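Local coordinates for protein CDA peptide synthetase I (Streptomyces coelicolor, PDB 5DU9) that serves as a condensation domain of a nonribosomal peptide synthetase, built on the fold of the CoA-dependent acyltransferase clan, at residues P129-A141 against H150-D162. The protein carries 1 engineered substitution. Sequence-based numbering, arbitrary orientation.
Sequences PLPLDRPGLSSHA and HLYYLGVHHIVID. With UM2 ((2S)-2-amino-N-butyl-propanamide), chain E.
Ser139 and Gly155 exchange two backbone hydrogen bonds, as do Ala141 and Tyr153, and these two pairs join this part of the antiparallel hairpin of strands 138-146 and 149-157. The Gly155 N-H runs to Ser139 O, with 2.8 Å from N to O. One further rung, His157 N to Leu137 O (3.1 Å), ties the end of the second strand to Leu137, the centre of an inverse gamma turn that leads into the first.

On the face carrying Ser138 and His140, polar groups form a chain. Both nitrogens of the buried His140 ring are engaged: ND1 meets Tyr152 OH at 2.8 Å, near the ring plane, while NE2 pairs with Ser138 OG. Leu154 lies alongside, its CD1 3.4 Å from His140 CE1. On the opposite face, with Ser139, Ala141 and Tyr153, Asp125 of helix 114-126 accepts from Ser139 OG and Tyr153 OH, one on each carboxylate oxygen.

At the end of the second strand and in the turn after it, apolar side chains take over. Leu132 sets CD2 squarely over the His157 ring, 3.6 Å from its centroid and 14° off the normal, a CH-pi contact. The same methyl touches Ile159 CG2, and Leu137 CD1 packs on Val160 CG1 at 3.7 Å. A chi1 of -163° swings the His157 ring away from its own backbone N, and ND1 accepts the Ile159 N-H (3.1 Å), almost exactly in plane, which leaves NE2 to donate to Gln23 OE1.

That ring is therefore gripped at both nitrogens and covered on one face, which fixes its rotation. His158 NE2 accepts a hydrogen bond from NCQ of (2S)-2-amino-N-butyl-propanamide. His157 and His158 are the two histidines of the HHxxxD motif of condensation domains, and His157 is probably a second-shell support for His158.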
ATOM      1  N   PRO A 129      -6.643   4.012  18.017  1.00 20.32           N
ATOM      2  CA  PRO A 129      -6.112   5.298  17.552  1.00 24.39           C
ATOM      3  C   PRO A 129      -4.704   5.579  18.069  1.00 24.80           C
ATOM      4  O   PRO A 129      -4.388   5.242  19.211  1.00 25.98           O
ATOM      5  CB  PRO A 129      -7.104   6.321  18.119  1.00 26.88           C
ATOM      6  CG  PRO A 129      -8.319   5.544  18.482  1.00 30.32           C
ATOM      7  CD  PRO A 129      -7.830   4.191  18.871  1.00 23.96           C
ATOM      8  N   LEU A 130      -3.877   6.188  17.226  1.00 25.12           N
ATOM      9  CA  LEU A 130      -2.553   6.659  17.623  1.00 21.08           C
ATOM     10  C   LEU A 130      -2.488   8.176  17.517  1.00 20.41           C
ATOM     11  O   LEU A 130      -2.355   8.706  16.415  1.00 23.66           O
ATOM     12  CB  LEU A 130      -1.466   6.041  16.745  1.00 20.51           C
ATOM     13  CG  LEU A 130      -1.180   4.549  16.900  1.00 24.59           C
ATOM     14  CD1 LEU A 130      -0.221   4.103  15.811  1.00 20.65           C
ATOM     15  CD2 LEU A 130      -0.603   4.243  18.278  1.00 28.51           C
ATOM     16  N   PRO A 131      -2.582   8.883  18.655  1.00 22.37           N
ATOM     17  CA  PRO A 131      -2.484  10.348  18.635  1.00 25.70           C
ATOM     18  C   PRO A 131      -1.180  10.815  17.999  1.00 21.49           C
ATOM     19  O   PRO A 131      -0.120  10.287  18.331  1.00 22.58           O
ATOM     20  CB  PRO A 131      -2.540  10.728  20.116  1.00 28.88           C
ATOM     21  CG  PRO A 131      -3.233   9.589  20.775  1.00 30.18           C
ATOM     22  CD  PRO A 131      -2.819   8.370  20.017  1.00 22.82           C
ATOM     23  N   LEU A 132      -1.266  11.794  17.106  1.00 21.48           N
ATOM     24  CA  LEU A 132      -0.125  12.171  16.281  1.00 22.36           C
ATOM     25  C   LEU A 132       0.951  12.943  17.038  1.00 20.74           C
ATOM     26  O   LEU A 132       2.077  13.052  16.552  1.00 23.68           O
ATOM     27  CB  LEU A 132      -0.596  12.994  15.079  1.00 23.14           C
ATOM     28  CG  LEU A 132      -1.446  12.253  14.038  1.00 24.71           C
ATOM     29  CD1 LEU A 132      -1.761  13.166  12.860  1.00 28.13           C
ATOM     30  CD2 LEU A 132      -0.769  10.978  13.550  1.00 21.86           C
ATOM     31  N   ASP A 133       0.624  13.460  18.222  1.00 22.80           N
ATOM     32  CA  ASP A 133       1.588  14.237  18.999  1.00 23.41           C
ATOM     33  C   ASP A 133       2.448  13.367  19.919  1.00 26.53           C
ATOM     34  O   ASP A 133       3.272  13.883  20.669  1.00 29.68           O
ATOM     35  CB  ASP A 133       0.872  15.304  19.830  1.00 26.19           C
ATOM     36  CG  ASP A 133       0.038  14.713  20.949  1.00 34.03           C
ATOM     37  OD1 ASP A 133      -0.462  13.583  20.793  1.00 32.94           O
ATOM     38  OD2 ASP A 133      -0.122  15.388  21.987  1.00 44.45           O
ATOM     39  N   ARG A 134       2.248  12.054  19.868  1.00 24.87           N
ATOM     40  CA  ARG A 134       3.077  11.118  20.622  1.00 30.75           C
ATOM     41  C   ARG A 134       4.032  10.413  19.663  1.00 25.41           C
ATOM     42  O   ARG A 134       3.586   9.771  18.716  1.00 23.98           O
ATOM     43  CB  ARG A 134       2.210  10.099  21.365  1.00 31.11           C
ATOM     44  CG  ARG A 134       1.233  10.723  22.345  1.00 32.82           C
ATOM     45  N   PRO A 135       5.350  10.533  19.894  1.00 23.84           N
ATOM     46  CA  PRO A 135       6.281   9.977  18.907  1.00 21.11           C
ATOM     47  C   PRO A 135       6.296   8.448  18.880  1.00 26.44           C
ATOM     48  O   PRO A 135       6.019   7.810  19.891  1.00 29.09           O
ATOM     49  CB  PRO A 135       7.636  10.526  19.355  1.00 22.27           C
ATOM     50  CG  PRO A 135       7.487  10.751  20.811  1.00 27.37           C
ATOM     51  CD  PRO A 135       6.058  11.166  21.021  1.00 28.19           C
ATOM     52  N   GLY A 136       6.616   7.878  17.724  1.00 24.79           N
ATOM     53  CA  GLY A 136       6.656   6.434  17.567  1.00 26.74           C
ATOM     54  C   GLY A 136       5.295   5.903  17.171  1.00 23.50           C
ATOM     55  O   GLY A 136       4.642   5.181  17.924  1.00 25.34           O
ATOM     56  N   LEU A 137       4.875   6.264  15.968  1.00 17.96           N
ATOM     57  CA  LEU A 137       3.523   5.985  15.511  1.00 16.76           C
ATOM     58  C   LEU A 137       3.449   4.619  14.849  1.00 16.35           C
ATOM     59  O   LEU A 137       3.048   4.481  13.693  1.00 15.18           O
ATOM     60  CB  LEU A 137       3.062   7.087  14.563  1.00 15.46           C
ATOM     61  CG  LEU A 137       2.889   8.415  15.306  1.00 17.45           C
ATOM     62  CD1 LEU A 137       2.994   9.604  14.371  1.00 18.76           C
ATOM     63  CD2 LEU A 137       1.558   8.438  16.045  1.00 21.47           C
ATOM     64  N   SER A 138       3.849   3.603  15.600  1.00 17.51           N
ATOM     65  CA  SER A 138       3.786   2.240  15.107  1.00 16.48           C
ATOM     66  C   SER A 138       3.556   1.265  16.248  1.00 15.40           C
ATOM     67  O   SER A 138       3.663   1.621  17.427  1.00 16.62           O
ATOM     68  CB  SER A 138       5.061   1.883  14.339  1.00 15.95           C
ATOM     69  OG  SER A 138       6.200   1.908  15.181  1.00 18.29           O
ATOM     70  N   SER A 139       3.231   0.034  15.872  1.00 15.93           N
ATOM     71  CA  SER A 139       2.922  -1.030  16.809  1.00 17.37           C
ATOM     72  C   SER A 139       3.538  -2.313  16.267  1.00 16.12           C
ATOM     73  O   SER A 139       3.343  -2.645  15.101  1.00 18.49           O
ATOM     74  CB  SER A 139       1.408  -1.169  16.979  1.00 17.47           C
ATOM     75  OG  SER A 139       1.076  -2.194  17.896  1.00 22.40           O
ATOM     76  N   HIS A 140       4.285  -3.018  17.112  1.00 17.90           N
ATOM     77  CA  HIS A 140       5.057  -4.177  16.678  1.00 15.90           C
ATOM     78  C   HIS A 140       4.764  -5.389  17.543  1.00 18.48           C
ATOM     79  O   HIS A 140       4.779  -5.306  18.771  1.00 19.00           O
ATOM     80  CB  HIS A 140       6.553  -3.866  16.724  1.00 19.79           C
ATOM     81  CG  HIS A 140       6.944  -2.661  15.929  1.00 18.14           C
ATOM     82  ND1 HIS A 140       7.627  -2.748  14.735  1.00 19.23           N
ATOM     83  CD2 HIS A 140       6.745  -1.341  16.154  1.00 18.86           C
ATOM     84  CE1 HIS A 140       7.835  -1.532  14.261  1.00 19.55           C
ATOM     85  NE2 HIS A 140       7.307  -0.661  15.101  1.00 18.29           N
ATOM     86  N   ALA A 141       4.500  -6.517  16.894  1.00 16.81           N
ATOM     87  CA  ALA A 141       4.286  -7.765  17.615  1.00 19.92           C
ATOM     88  C   ALA A 141       4.880  -8.947  16.868  1.00 20.72           C
ATOM     89  O   ALA A 141       4.746  -9.057  15.650  1.00 20.63           O
ATOM     90  CB  ALA A 141       2.801  -7.990  17.856  1.00 20.23           C
ATOM     91  N   HIS A 150       6.491 -18.225  12.723  1.00 25.30           N
ATOM     92  CA  HIS A 150       6.265 -16.939  13.366  1.00 23.90           C
ATOM     93  C   HIS A 150       5.522 -15.977  12.456  1.00 23.93           C
ATOM     94  O   HIS A 150       5.403 -16.197  11.249  1.00 22.71           O
ATOM     95  CB  HIS A 150       7.591 -16.312  13.800  1.00 29.55           C
ATOM     96  CG  HIS A 150       8.151 -16.897  15.059  1.00 29.82           C
ATOM     97  ND1 HIS A 150       8.722 -18.150  15.110  1.00 50.71           N
ATOM     98  CD2 HIS A 150       8.220 -16.401  16.316  1.00 29.54           C
ATOM     99  CE1 HIS A 150       9.121 -18.399  16.344  1.00 53.44           C
ATOM    100  NE2 HIS A 150       8.832 -17.353  17.096  1.00 35.00           N
ATOM    101  N   LEU A 151       5.020 -14.907  13.058  1.00 20.26           N
ATOM    102  CA  LEU A 151       4.397 -13.825  12.316  1.00 23.30           C
ATOM    103  C   LEU A 151       4.836 -12.515  12.943  1.00 20.10           C
ATOM    104  O   LEU A 151       4.678 -12.324  14.148  1.00 21.01           O
ATOM    105  CB  LEU A 151       2.870 -13.961  12.331  1.00 25.22           C
ATOM    106  CG  LEU A 151       2.068 -13.029  11.420  1.00 31.99           C
ATOM    107  CD1 LEU A 151       0.760 -13.688  11.019  1.00 43.26           C
ATOM    108  CD2 LEU A 151       1.791 -11.694  12.101  1.00 28.34           C
ATOM    109  N   TYR A 152       5.408 -11.630  12.132  1.00 18.17           N
ATOM    110  CA  TYR A 152       5.784 -10.299  12.596  1.00 20.32           C
ATOM    111  C   TYR A 152       4.781  -9.288  12.077  1.00 20.02           C
ATOM    112  O   TYR A 152       4.648  -9.121  10.868  1.00 17.72           O
ATOM    113  CB  TYR A 152       7.192  -9.915  12.129  1.00 18.41           C
ATOM    114  CG  TYR A 152       7.695  -8.641  12.773  1.00 18.90           C
ATOM    115  CD1 TYR A 152       7.213  -7.396  12.381  1.00 21.99           C
ATOM    116  CD2 TYR A 152       8.638  -8.685  13.791  1.00 25.26           C
ATOM    117  CE1 TYR A 152       7.662  -6.234  12.982  1.00 17.31           C
ATOM    118  CE2 TYR A 152       9.094  -7.529  14.390  1.00 23.62           C
ATOM    119  CZ  TYR A 152       8.602  -6.307  13.982  1.00 22.97           C
ATOM    120  OH  TYR A 152       9.052  -5.157  14.586  1.00 21.16           O
ATOM    121  N   TYR A 153       4.091  -8.613  12.993  1.00 16.67           N
ATOM    122  CA  TYR A 153       3.109  -7.593  12.640  1.00 16.77           C
ATOM    123  C   TYR A 153       3.684  -6.194  12.763  1.00 14.40           C
ATOM    124  O   TYR A 153       4.223  -5.820  13.801  1.00 15.96           O
ATOM    125  CB  TYR A 153       1.871  -7.718  13.530  1.00 17.79           C
ATOM    126  CG  TYR A 153       0.944  -6.513  13.511  1.00 15.27           C
ATOM    127  CD1 TYR A 153       0.185  -6.203  12.389  1.00 17.58           C
ATOM    128  CD2 TYR A 153       0.808  -5.705  14.632  1.00 20.43           C
ATOM    129  CE1 TYR A 153      -0.670  -5.114  12.380  1.00 15.55           C
ATOM    130  CE2 TYR A 153      -0.047  -4.614  14.633  1.00 19.33           C
ATOM    131  CZ  TYR A 153      -0.787  -4.327  13.507  1.00 19.13           C
ATOM    132  OH  TYR A 153      -1.639  -3.241  13.517  1.00 19.71           O
ATOM    133  N   LEU A 154       3.547  -5.433  11.684  1.00 15.54           N
ATOM    134  CA  LEU A 154       3.919  -4.028  11.651  1.00 13.56           C
ATOM    135  C   LEU A 154       2.668  -3.187  11.464  1.00 13.37           C
ATOM    136  O   LEU A 154       2.103  -3.134  10.369  1.00 15.50           O
ATOM    137  CB  LEU A 154       4.918  -3.754  10.524  1.00 14.06           C
ATOM    138  CG  LEU A 154       5.249  -2.280  10.257  1.00 17.25           C
ATOM    139  CD1 LEU A 154       5.928  -1.643  11.454  1.00 16.74           C
ATOM    140  CD2 LEU A 154       6.114  -2.146   9.013  1.00 19.73           C
ATOM    141  N   GLY A 155       2.232  -2.551  12.547  1.00 12.57           N
ATOM    142  CA  GLY A 155       1.110  -1.635  12.505  1.00 15.31           C
ATOM    143  C   GLY A 155       1.661  -0.229  12.524  1.00 14.24           C
ATOM    144  O   GLY A 155       2.608   0.056  13.253  1.00 14.23           O
ATOM    145  N   VAL A 156       1.080   0.650  11.719  1.00 13.43           N
ATOM    146  CA  VAL A 156       1.558   2.021  11.645  1.00 14.26           C
ATOM    147  C   VAL A 156       0.404   2.986  11.500  1.00 14.85           C
ATOM    148  O   VAL A 156      -0.725   2.589  11.200  1.00 14.70           O
ATOM    149  CB  VAL A 156       2.524   2.233  10.454  1.00 13.84           C
ATOM    150  CG1 VAL A 156       3.743   1.324  10.571  1.00 15.70           C
ATOM    151  CG2 VAL A 156       1.809   2.001   9.118  1.00 14.38           C
ATOM    152  N   HIS A 157       0.697   4.257  11.735  1.00 16.44           N
ATOM    153  CA  HIS A 157      -0.153   5.321  11.244  1.00 13.74           C
ATOM    154  C   HIS A 157       0.320   5.628   9.836  1.00 15.15           C
ATOM    155  O   HIS A 157       1.519   5.736   9.600  1.00 13.28           O
ATOM    156  CB  HIS A 157      -0.080   6.564  12.119  1.00 17.51           C
ATOM    157  CG  HIS A 157      -1.207   7.515  11.884  1.00 15.81           C
ATOM    158  ND1 HIS A 157      -1.359   8.209  10.702  1.00 14.20           N
ATOM    159  CD2 HIS A 157      -2.252   7.868  12.668  1.00 18.33           C
ATOM    160  CE1 HIS A 157      -2.446   8.958  10.774  1.00 14.87           C
ATOM    161  NE2 HIS A 157      -3.008   8.766  11.953  1.00 19.91           N
ATOM    162  N   HIS A 158      -0.611   5.747   8.896  1.00 12.54           N
ATOM    163  CA  HIS A 158      -0.244   5.970   7.505  1.00 10.33           C
ATOM    164  C   HIS A 158       0.619   7.227   7.325  1.00 13.43           C
ATOM    165  O   HIS A 158       1.367   7.332   6.351  1.00 14.40           O
ATOM    166  CB  HIS A 158      -1.506   6.057   6.635  1.00 14.85           C
ATOM    167  CG  HIS A 158      -1.291   5.626   5.217  1.00 15.49           C
ATOM    168  ND1 HIS A 158      -0.048   5.608   4.624  1.00 18.43           N
ATOM    169  CD2 HIS A 158      -2.160   5.175   4.282  1.00 18.28           C
ATOM    170  CE1 HIS A 158      -0.162   5.175   3.380  1.00 20.28           C
ATOM    171  NE2 HIS A 158      -1.434   4.909   3.148  1.00 18.07           N
ATOM    172  N   ILE A 159       0.543   8.167   8.262  1.00 12.89           N
ATOM    173  CA  ILE A 159       1.289   9.411   8.111  1.00 13.85           C
ATOM    174  C   ILE A 159       2.805   9.208   8.214  1.00 13.08           C
ATOM    175  O   ILE A 159       3.556  10.066   7.764  1.00 13.17           O
ATOM    176  CB  ILE A 159       0.841  10.484   9.147  1.00 12.93           C
ATOM    177  CG1 ILE A 159       1.205  11.885   8.643  1.00 16.93           C
ATOM    178  CG2 ILE A 159       1.439  10.219  10.529  1.00 14.95           C
ATOM    179  CD1 ILE A 159       0.540  13.019   9.412  1.00 15.83           C
ATOM    180  N   VAL A 160       3.264   8.088   8.782  1.00 14.52           N
ATOM    181  CA  VAL A 160       4.710   7.870   8.925  1.00 12.19           C
ATOM    182  C   VAL A 160       5.269   6.787   7.988  1.00 11.12           C
ATOM    183  O   VAL A 160       6.472   6.774   7.721  1.00 13.05           O
ATOM    184  CB  VAL A 160       5.109   7.501  10.384  1.00 13.77           C
ATOM    185  CG1 VAL A 160       4.913   8.700  11.309  1.00 17.23           C
ATOM    186  CG2 VAL A 160       4.346   6.293  10.895  1.00 14.69           C
ATOM    187  N   ILE A 161       4.416   5.896   7.493  1.00 11.81           N
ATOM    188  CA  ILE A 161       4.884   4.741   6.716  1.00 12.51           C
ATOM    189  C   ILE A 161       3.937   4.397   5.574  1.00 12.25           C
ATOM    190  O   ILE A 161       2.740   4.184   5.797  1.00 15.99           O
ATOM    191  CB  ILE A 161       5.052   3.489   7.625  1.00 14.64           C
ATOM    192  CG1 ILE A 161       6.251   3.654   8.572  1.00 13.54           C
ATOM    193  CG2 ILE A 161       5.208   2.203   6.800  1.00 14.98           C
ATOM    194  CD1 ILE A 161       7.615   3.649   7.894  1.00 13.77           C
ATOM    195  N   ASP A 162       4.484   4.352   4.361  1.00 12.67           N
ATOM    196  CA  ASP A 162       3.756   3.868   3.190  1.00 13.10           C
ATOM    197  C   ASP A 162       4.223   2.459   2.808  1.00 15.36           C
ATOM    198  O   ASP A 162       5.075   1.872   3.473  1.00 14.32           O
ATOM    199  CB  ASP A 162       3.912   4.834   2.006  1.00 14.90           C
ATOM    200  CG  ASP A 162       5.363   5.159   1.678  1.00 14.18           C
ATOM    201  OD1 ASP A 162       6.253   4.319   1.925  1.00 14.06           O
ATOM    202  OD2 ASP A 162       5.602   6.264   1.140  1.00 15.14           O
TER
HETATM  203  CCH UM2 E 503      -3.952  11.651   0.240  1.00 33.59           C
HETATM  204  CCI UM2 E 503      -2.986  10.731   0.964  1.00 34.02           C
HETATM  205  CCJ UM2 E 503      -3.695   9.716   1.865  1.00 29.49           C
HETATM  206  CCK UM2 E 503      -4.225   8.502   1.101  1.00 41.93           C
HETATM  207  NCL UM2 E 503      -3.232   7.462   0.865  1.00 30.44           N
HETATM  208  CCM UM2 E 503      -3.519   6.166   1.005  1.00 25.63           C
HETATM  209  OCN UM2 E 503      -4.397   5.752   1.747  1.00 23.97           O
HETATM  210  CCO UM2 E 503      -2.722   5.201   0.173  1.00 21.03           C
HETATM  211  CCP UM2 E 503      -3.403   5.019  -1.180  1.00 25.91           C
HETATM  212  NCQ UM2 E 503      -2.662   3.885   0.840  1.00 21.92           N